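Local coordinates for Alr4995 protein (Nostoc sp., PDB 6LRF) that probably hydrolyses arginine to ornithine and converts ornithine to proline, as a bifunctional arginine dihydrolase and ornithine cyclodeaminase, at residues 304-318 / 332-346. Numbering follows the deposited sequence.
Sequences LDMIVDTGGSFQVLN and EVKVSAPSHEVMEEI
Leu304 reaches Val333 with its CD2 methyl, and the same methyl sits over the centre of the Phe314 ring. A turn further on, Ile307 divides its branches: CD1 lies 3.8 Å from Val335 CG2, setting helix 304-310 against one face of the hairpin, while CG1 meets Ile346 CG2 where the two side chains cross at about a right angle. Thr310 turns CG2 anti to its backbone N (OG1 at chi1 -53°), which lays the methyl 3.6 Å from Glu345 CG and against Ile346 CG1. Its OG1 turns back to Met306 O, an acceptor also taken by Thr310 N from the opposite face of the carbonyl. Gly311, with positive phi, ends the helix in a Schellman motif, and its carbonyl O touches Pro338 CD. Gly312 CA packs against Ile346 CD1 (3.9 Å) and close to Ser336 O.

From Ser313 the chain runs antiparallel to strand 332-337. Ser313 and Ser336 exchange two backbone bonds, as do Gln315 and Lys334, with Gln315 N bonding to Lys334 O in the carbonyl plane. On the face carrying these four side chains, Gln315 OE1 lies 3.4 Å from Lys334 CE; the lysine NZ is salt-bridged to Asp143, which also bonds Ser336 OG. Phe314 and Val316 project to the helix-covered face, beside Val333. Leu317 N gives Glu332 O a 2.7 Å bond and Asn318 N adds a weak one, making a classic beta bulge. Asn318 ND2 then meets Glu332 OE1 at 3.0 Å from above the carboxylate plane, while OE2 pairs with Arg289. The axes of helix segments 304-310 and 340-346 run roughly antiparallel, at 153°. The whole is an alpha-beta-beta-alpha arrangement, its bulged hairpin bordering a mixed sheet within the LOR/SDH conserved region.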
ATOM      1  N   LEU B 304       9.908   1.807  32.952  1.00 27.81           N
ATOM      2  CA  LEU B 304       9.159   2.961  33.443  1.00 25.11           C
ATOM      3  C   LEU B 304       7.946   3.279  32.573  1.00 27.44           C
ATOM      4  O   LEU B 304       6.869   3.590  33.085  1.00 27.97           O
ATOM      5  CB  LEU B 304      10.085   4.176  33.552  1.00 24.57           C
ATOM      6  CG  LEU B 304      11.285   3.868  34.444  1.00 27.78           C
ATOM      7  CD1 LEU B 304      12.189   5.087  34.667  1.00 32.46           C
ATOM      8  CD2 LEU B 304      10.847   3.258  35.779  1.00 30.03           C
ATOM      9  N   ASP B 305       8.107   3.178  31.262  1.00 28.34           N
ATOM     10  CA  ASP B 305       7.009   3.395  30.316  1.00 31.21           C
ATOM     11  C   ASP B 305       5.841   2.443  30.500  1.00 29.44           C
ATOM     12  O   ASP B 305       4.681   2.851  30.439  1.00 35.44           O
ATOM     13  CB  ASP B 305       7.515   3.271  28.872  1.00 35.33           C
ATOM     14  CG  ASP B 305       8.075   4.574  28.343  1.00 43.59           C
ATOM     15  OD1 ASP B 305       8.736   5.295  29.124  1.00 46.13           O
ATOM     16  OD2 ASP B 305       7.843   4.888  27.153  1.00 59.76           O
HETATM   17  N   MSE B 306       6.149   1.169  30.685  1.00 28.42           N
HETATM   18  CA  MSE B 306       5.116   0.172  30.923  1.00 33.21           C
HETATM   19  C   MSE B 306       4.347   0.438  32.199  1.00 29.11           C
HETATM   20  O   MSE B 306       3.138   0.313  32.218  1.00 29.39           O
HETATM   21  CB  MSE B 306       5.718  -1.224  31.001  1.00 32.86           C
HETATM   22  CG  MSE B 306       6.018  -1.821  29.656  1.00 45.78           C
HETATM   23 SE   MSE B 306       7.158  -3.399  29.848  1.00 86.57          SE
HETATM   24  CE  MSE B 306       7.016  -4.042  27.990  1.00 51.72           C
ATOM     25  N   ILE B 307       5.068   0.741  33.270  1.00 27.65           N
ATOM     26  CA  ILE B 307       4.451   1.055  34.546  1.00 27.29           C
ATOM     27  C   ILE B 307       3.389   2.152  34.362  1.00 26.48           C
ATOM     28  O   ILE B 307       2.204   1.934  34.636  1.00 25.82           O
ATOM     29  CB  ILE B 307       5.523   1.488  35.579  1.00 26.75           C
ATOM     30  CG1 ILE B 307       6.455   0.311  35.893  1.00 21.01           C
ATOM     31  CG2 ILE B 307       4.862   2.029  36.836  1.00 23.47           C
ATOM     32  CD1 ILE B 307       7.604   0.637  36.844  1.00 18.84           C
ATOM     33  N   VAL B 308       3.789   3.301  33.823  1.00 25.79           N
ATOM     34  CA  VAL B 308       2.859   4.429  33.667  1.00 23.48           C
ATOM     35  C   VAL B 308       1.742   4.172  32.639  1.00 31.74           C
ATOM     36  O   VAL B 308       0.580   4.561  32.852  1.00 27.99           O
ATOM     37  CB  VAL B 308       3.615   5.725  33.280  1.00 25.24           C
ATOM     38  CG1 VAL B 308       2.646   6.866  33.032  1.00 26.96           C
ATOM     39  CG2 VAL B 308       4.599   6.091  34.361  1.00 23.60           C
ATOM     40  N   ASP B 309       2.080   3.514  31.534  1.00 28.31           N
ATOM     41  CA  ASP B 309       1.094   3.274  30.479  1.00 28.50           C
ATOM     42  C   ASP B 309      -0.015   2.332  30.923  1.00 27.72           C
ATOM     43  O   ASP B 309      -1.156   2.472  30.488  1.00 26.52           O
ATOM     44  CB  ASP B 309       1.770   2.716  29.222  1.00 33.86           C
ATOM     45  CG  ASP B 309       2.472   3.799  28.408  1.00 44.61           C
ATOM     46  OD1 ASP B 309       2.558   4.951  28.890  1.00 47.67           O
ATOM     47  OD2 ASP B 309       2.947   3.504  27.290  1.00 53.57           O
ATOM     48  N   THR B 310       0.335   1.380  31.786  1.00 24.61           N
ATOM     49  CA  THR B 310      -0.606   0.380  32.302  1.00 27.65           C
ATOM     50  C   THR B 310      -1.496   0.938  33.434  1.00 29.96           C
ATOM     51  O   THR B 310      -2.537   0.364  33.771  1.00 30.39           O
ATOM     52  CB  THR B 310       0.162  -0.867  32.802  1.00 30.70           C
ATOM     53  OG1 THR B 310       1.023  -1.346  31.757  1.00 33.66           O
ATOM     54  CG2 THR B 310      -0.789  -1.990  33.221  1.00 26.45           C
ATOM     55  N   GLY B 311      -1.100   2.070  34.012  1.00 26.96           N
ATOM     56  CA  GLY B 311      -1.935   2.717  35.013  1.00 25.76           C
ATOM     57  C   GLY B 311      -1.308   2.852  36.387  1.00 25.90           C
ATOM     58  O   GLY B 311      -1.996   3.179  37.362  1.00 25.62           O
ATOM     59  N   GLY B 312      -0.003   2.613  36.470  1.00 22.07           N
ATOM     60  CA  GLY B 312       0.710   2.739  37.726  1.00 23.51           C
ATOM     61  C   GLY B 312       1.523   4.015  37.841  1.00 20.10           C
ATOM     62  O   GLY B 312       1.374   4.930  37.044  1.00 22.00           O
ATOM     63  N   SER B 313       2.374   4.081  38.857  1.00 20.51           N
ATOM     64  CA  SER B 313       3.342   5.166  38.980  1.00 23.81           C
ATOM     65  C   SER B 313       4.609   4.584  39.560  1.00 20.63           C
ATOM     66  O   SER B 313       4.623   3.427  39.983  1.00 21.23           O
ATOM     67  CB  SER B 313       2.822   6.312  39.860  1.00 27.16           C
ATOM     68  OG  SER B 313       2.696   5.901  41.205  1.00 23.10           O
ATOM     69  N   PHE B 314       5.678   5.371  39.582  1.00 21.91           N
ATOM     70  CA  PHE B 314       6.948   4.834  40.046  1.00 26.81           C
ATOM     71  C   PHE B 314       7.781   5.881  40.749  1.00 26.06           C
ATOM     72  O   PHE B 314       7.565   7.071  40.602  1.00 27.10           O
ATOM     73  CB  PHE B 314       7.755   4.252  38.876  1.00 24.70           C
ATOM     74  CG  PHE B 314       8.206   5.283  37.882  1.00 27.77           C
ATOM     75  CD1 PHE B 314       9.370   6.016  38.090  1.00 28.49           C
ATOM     76  CD2 PHE B 314       7.471   5.521  36.739  1.00 27.45           C
ATOM     77  CE1 PHE B 314       9.772   6.976  37.185  1.00 26.07           C
ATOM     78  CE2 PHE B 314       7.874   6.477  35.823  1.00 30.65           C
ATOM     79  CZ  PHE B 314       9.027   7.205  36.051  1.00 32.83           C
ATOM     80  N   GLN B 315       8.766   5.402  41.482  1.00 29.43           N
ATOM     81  CA  GLN B 315       9.775   6.257  42.075  1.00 31.89           C
ATOM     82  C   GLN B 315      11.091   5.489  42.018  1.00 27.06           C
ATOM     83  O   GLN B 315      11.186   4.398  42.572  1.00 24.95           O
ATOM     84  CB  GLN B 315       9.399   6.615  43.516  1.00 33.62           C
ATOM     85  CG  GLN B 315      10.163   7.800  44.102  1.00 43.19           C
ATOM     86  CD  GLN B 315       9.882   8.000  45.583  1.00 48.42           C
ATOM     87  OE1 GLN B 315       9.107   7.254  46.198  1.00 47.85           O
ATOM     88  NE2 GLN B 315      10.520   9.008  46.167  1.00 54.26           N
ATOM     89  N   VAL B 316      12.096   6.030  41.335  1.00 30.29           N
ATOM     90  CA  VAL B 316      13.406   5.383  41.343  1.00 30.91           C
ATOM     91  C   VAL B 316      14.083   5.668  42.690  1.00 28.40           C
ATOM     92  O   VAL B 316      14.398   6.802  43.000  1.00 32.11           O
ATOM     93  CB  VAL B 316      14.295   5.857  40.176  1.00 31.18           C
ATOM     94  CG1 VAL B 316      15.599   5.071  40.161  1.00 29.80           C
ATOM     95  CG2 VAL B 316      13.557   5.706  38.850  1.00 24.16           C
ATOM     96  N   LEU B 317      14.276   4.643  43.504  1.00 29.27           N
ATOM     97  CA  LEU B 317      14.816   4.853  44.841  1.00 29.70           C
ATOM     98  C   LEU B 317      16.331   5.018  44.844  1.00 38.73           C
ATOM     99  O   LEU B 317      16.890   5.691  45.717  1.00 36.09           O
ATOM    100  CB  LEU B 317      14.418   3.699  45.743  1.00 29.94           C
ATOM    101  CG  LEU B 317      12.895   3.607  45.812  1.00 35.30           C
ATOM    102  CD1 LEU B 317      12.467   2.495  46.744  1.00 30.21           C
ATOM    103  CD2 LEU B 317      12.320   4.959  46.246  1.00 35.36           C
ATOM    104  N   ASN B 318      16.997   4.402  43.871  1.00 27.97           N
ATOM    105  CA  ASN B 318      18.445   4.504  43.780  1.00 29.85           C
ATOM    106  C   ASN B 318      18.979   3.955  42.468  1.00 33.96           C
ATOM    107  O   ASN B 318      18.320   3.174  41.785  1.00 31.19           O
ATOM    108  CB  ASN B 318      19.112   3.772  44.948  1.00 30.32           C
ATOM    109  CG  ASN B 318      18.677   2.331  45.052  1.00 40.35           C
ATOM    110  OD1 ASN B 318      19.137   1.479  44.289  1.00 45.39           O
ATOM    111  ND2 ASN B 318      17.778   2.043  45.996  1.00 46.81           N
ATOM    112  N   GLU B 332      16.831   0.376  41.882  1.00 30.95           N
ATOM    113  CA  GLU B 332      15.705  -0.087  42.679  1.00 31.24           C
ATOM    114  C   GLU B 332      14.582   0.903  42.484  1.00 30.68           C
ATOM    115  O   GLU B 332      14.778   2.117  42.556  1.00 29.21           O
ATOM    116  CB  GLU B 332      16.086  -0.251  44.147  1.00 34.58           C
ATOM    117  CG  GLU B 332      16.736  -1.616  44.406  1.00 38.65           C
ATOM    118  CD  GLU B 332      17.466  -1.720  45.741  1.00 49.43           C
ATOM    119  OE1 GLU B 332      17.223  -0.877  46.635  1.00 46.11           O
ATOM    120  OE2 GLU B 332      18.289  -2.658  45.890  1.00 52.39           O
ATOM    121  N   VAL B 333      13.409   0.372  42.174  1.00 25.98           N
ATOM    122  CA  VAL B 333      12.279   1.196  41.765  1.00 29.49           C
ATOM    123  C   VAL B 333      11.050   0.816  42.592  1.00 26.85           C
ATOM    124  O   VAL B 333      10.711  -0.358  42.698  1.00 28.07           O
ATOM    125  CB  VAL B 333      11.979   1.019  40.250  1.00 27.00           C
ATOM    126  CG1 VAL B 333      10.767   1.830  39.831  1.00 24.97           C
ATOM    127  CG2 VAL B 333      13.201   1.423  39.402  1.00 23.66           C
ATOM    128  N   LYS B 334      10.400   1.800  43.199  1.00 29.05           N
ATOM    129  CA  LYS B 334       9.143   1.529  43.884  1.00 30.42           C
ATOM    130  C   LYS B 334       8.021   1.682  42.864  1.00 23.71           C
ATOM    131  O   LYS B 334       7.873   2.730  42.252  1.00 27.72           O
ATOM    132  CB  LYS B 334       8.943   2.466  45.078  1.00 31.51           C
ATOM    133  CG  LYS B 334       7.774   2.084  45.990  1.00 31.82           C
ATOM    134  CD  LYS B 334       7.668   3.022  47.192  1.00 38.66           C
ATOM    135  CE  LYS B 334       7.297   4.450  46.783  1.00 39.60           C
ATOM    136  NZ  LYS B 334       5.889   4.530  46.316  1.00 41.77           N
ATOM    137  N   VAL B 335       7.256   0.619  42.669  1.00 26.00           N
ATOM    138  CA  VAL B 335       6.138   0.628  41.734  1.00 21.88           C
ATOM    139  C   VAL B 335       4.838   0.743  42.518  1.00 23.94           C
ATOM    140  O   VAL B 335       4.663   0.035  43.503  1.00 24.44           O
ATOM    141  CB  VAL B 335       6.093  -0.658  40.886  1.00 25.44           C
ATOM    142  CG1 VAL B 335       5.005  -0.557  39.829  1.00 26.19           C
ATOM    143  CG2 VAL B 335       7.451  -0.938  40.251  1.00 26.01           C
ATOM    144  N   SER B 336       3.941   1.630  42.098  1.00 20.51           N
ATOM    145  CA  SER B 336       2.610   1.696  42.706  1.00 23.97           C
ATOM    146  C   SER B 336       1.538   1.439  41.668  1.00 23.45           C
ATOM    147  O   SER B 336       1.695   1.795  40.493  1.00 20.31           O
ATOM    148  CB  SER B 336       2.360   3.063  43.367  1.00 24.69           C
ATOM    149  OG  SER B 336       3.328   3.336  44.364  1.00 30.13           O
ATOM    150  N   ALA B 337       0.446   0.835  42.121  1.00 18.70           N
ATOM    151  CA  ALA B 337      -0.713   0.550  41.285  1.00 21.16           C
ATOM    152  C   ALA B 337      -1.992   0.883  42.051  1.00 20.66           C
ATOM    153  O   ALA B 337      -2.008   0.825  43.276  1.00 25.09           O
ATOM    154  CB  ALA B 337      -0.711  -0.916  40.859  1.00 19.79           C
ATOM    155  N   PRO B 338      -3.067   1.234  41.338  1.00 18.83           N
ATOM    156  CA  PRO B 338      -4.311   1.633  42.008  1.00 19.94           C
ATOM    157  C   PRO B 338      -5.103   0.443  42.574  1.00 28.12           C
ATOM    158  O   PRO B 338      -6.024   0.628  43.382  1.00 27.04           O
ATOM    159  CB  PRO B 338      -5.089   2.332  40.887  1.00 22.95           C
ATOM    160  CG  PRO B 338      -4.587   1.634  39.610  1.00 22.65           C
ATOM    161  CD  PRO B 338      -3.134   1.417  39.871  1.00 22.46           C
ATOM    162  N   SER B 339      -4.759  -0.767  42.144  1.00 26.62           N
ATOM    163  CA  SER B 339      -5.455  -1.979  42.576  1.00 25.02           C
ATOM    164  C   SER B 339      -4.562  -3.180  42.340  1.00 28.51           C
ATOM    165  O   SER B 339      -3.543  -3.078  41.638  1.00 22.37           O
ATOM    166  CB  SER B 339      -6.756  -2.167  41.811  1.00 24.61           C
ATOM    167  OG  SER B 339      -6.461  -2.634  40.505  1.00 29.29           O
ATOM    168  N   HIS B 340      -4.951  -4.324  42.893  1.00 28.55           N
ATOM    169  CA  HIS B 340      -4.178  -5.546  42.714  1.00 27.21           C
ATOM    170  C   HIS B 340      -4.169  -5.979  41.259  1.00 26.33           C
ATOM    171  O   HIS B 340      -3.142  -6.427  40.730  1.00 27.24           O
ATOM    172  CB  HIS B 340      -4.723  -6.686  43.581  1.00 31.76           C
ATOM    173  CG  HIS B 340      -3.810  -7.875  43.638  1.00 34.85           C
ATOM    174  ND1 HIS B 340      -2.468  -7.767  43.947  1.00 39.83           N
ATOM    175  CD2 HIS B 340      -4.039  -9.191  43.418  1.00 36.39           C
ATOM    176  CE1 HIS B 340      -1.913  -8.966  43.918  1.00 38.37           C
ATOM    177  NE2 HIS B 340      -2.845  -9.847  43.598  1.00 35.83           N
ATOM    178  N   GLU B 341      -5.314  -5.846  40.608  1.00 26.83           N
ATOM    179  CA  GLU B 341      -5.432  -6.237  39.215  1.00 27.24           C
ATOM    180  C   GLU B 341      -4.420  -5.491  38.349  1.00 26.04           C
ATOM    181  O   GLU B 341      -3.730  -6.094  37.522  1.00 25.79           O
ATOM    182  CB  GLU B 341      -6.847  -5.978  38.736  1.00 27.03           C
ATOM    183  CG  GLU B 341      -7.051  -6.150  37.251  1.00 31.51           C
ATOM    184  CD  GLU B 341      -8.359  -5.528  36.801  1.00 44.10           C
ATOM    185  OE1 GLU B 341      -9.143  -5.113  37.691  1.00 48.08           O
ATOM    186  OE2 GLU B 341      -8.608  -5.455  35.574  1.00 40.56           O
ATOM    187  N   VAL B 342      -4.300  -4.181  38.550  1.00 24.83           N
ATOM    188  CA  VAL B 342      -3.386  -3.391  37.720  1.00 22.95           C
ATOM    189  C   VAL B 342      -1.931  -3.718  38.086  1.00 22.00           C
ATOM    190  O   VAL B 342      -1.054  -3.795  37.212  1.00 23.67           O
ATOM    191  CB  VAL B 342      -3.654  -1.866  37.845  1.00 24.40           C
ATOM    192  CG1 VAL B 342      -2.568  -1.060  37.128  1.00 22.07           C
ATOM    193  CG2 VAL B 342      -5.037  -1.516  37.293  1.00 29.26           C
HETATM  194  N   MSE B 343      -1.678  -3.926  39.379  1.00 22.62           N
HETATM  195  CA  MSE B 343      -0.355  -4.356  39.844  1.00 21.45           C
HETATM  196  C   MSE B 343       0.095  -5.673  39.182  1.00 22.37           C
HETATM  197  O   MSE B 343       1.254  -5.825  38.805  1.00 23.97           O
HETATM  198  CB  MSE B 343      -0.345  -4.525  41.366  1.00 23.45           C
HETATM  199  CG  MSE B 343       1.011  -4.971  41.910  1.00 28.25           C
HETATM  200 SE   MSE B 343       2.487  -3.671  41.500  1.00 55.67          SE
HETATM  201  CE  MSE B 343       2.363  -2.521  43.118  1.00 32.07           C
ATOM    202  N   GLU B 344      -0.820  -6.622  39.048  1.00 21.74           N
ATOM    203  CA  GLU B 344      -0.501  -7.891  38.398  1.00 22.47           C
ATOM    204  C   GLU B 344      -0.150  -7.696  36.930  1.00 23.96           C
ATOM    205  O   GLU B 344       0.751  -8.354  36.386  1.00 25.02           O
ATOM    206  CB  GLU B 344      -1.672  -8.854  38.506  1.00 27.18           C
ATOM    207  CG  GLU B 344      -1.979  -9.301  39.915  1.00 31.52           C
ATOM    208  CD  GLU B 344      -3.117 -10.298  39.949  1.00 36.27           C
ATOM    209  OE1 GLU B 344      -4.265  -9.918  39.608  1.00 33.67           O
ATOM    210  OE2 GLU B 344      -2.844 -11.469  40.287  1.00 36.71           O
ATOM    211  N   GLU B 345      -0.871  -6.799  36.282  1.00 21.38           N
ATOM    212  CA  GLU B 345      -0.607  -6.518  34.887  1.00 24.03           C
ATOM    213  C   GLU B 345       0.809  -5.925  34.720  1.00 25.50           C
ATOM    214  O   GLU B 345       1.570  -6.327  33.828  1.00 22.88           O
ATOM    215  CB  GLU B 345      -1.671  -5.579  34.340  1.00 23.41           C
ATOM    216  CG  GLU B 345      -1.639  -5.416  32.838  1.00 35.51           C
ATOM    217  CD  GLU B 345      -2.624  -6.329  32.111  1.00 49.72           C
ATOM    218  OE1 GLU B 345      -3.764  -6.529  32.616  1.00 49.81           O
ATOM    219  OE2 GLU B 345      -2.250  -6.838  31.026  1.00 47.33           O
ATOM    220  N   ILE B 346       1.162  -4.995  35.603  1.00 22.92           N
ATOM    221  CA  ILE B 346       2.477  -4.362  35.587  1.00 18.47           C
ATOM    222  C   ILE B 346       3.592  -5.358  35.864  1.00 21.22           C
ATOM    223  O   ILE B 346       4.576  -5.421  35.130  1.00 23.07           O
ATOM    224  CB  ILE B 346       2.556  -3.212  36.622  1.00 21.50           C
ATOM    225  CG1 ILE B 346       1.648  -2.044  36.208  1.00 24.71           C
ATOM    226  CG2 ILE B 346       3.993  -2.743  36.819  1.00 20.71           C
ATOM    227  CD1 ILE B 346       1.337  -1.074  37.347  1.00 22.88           C
TER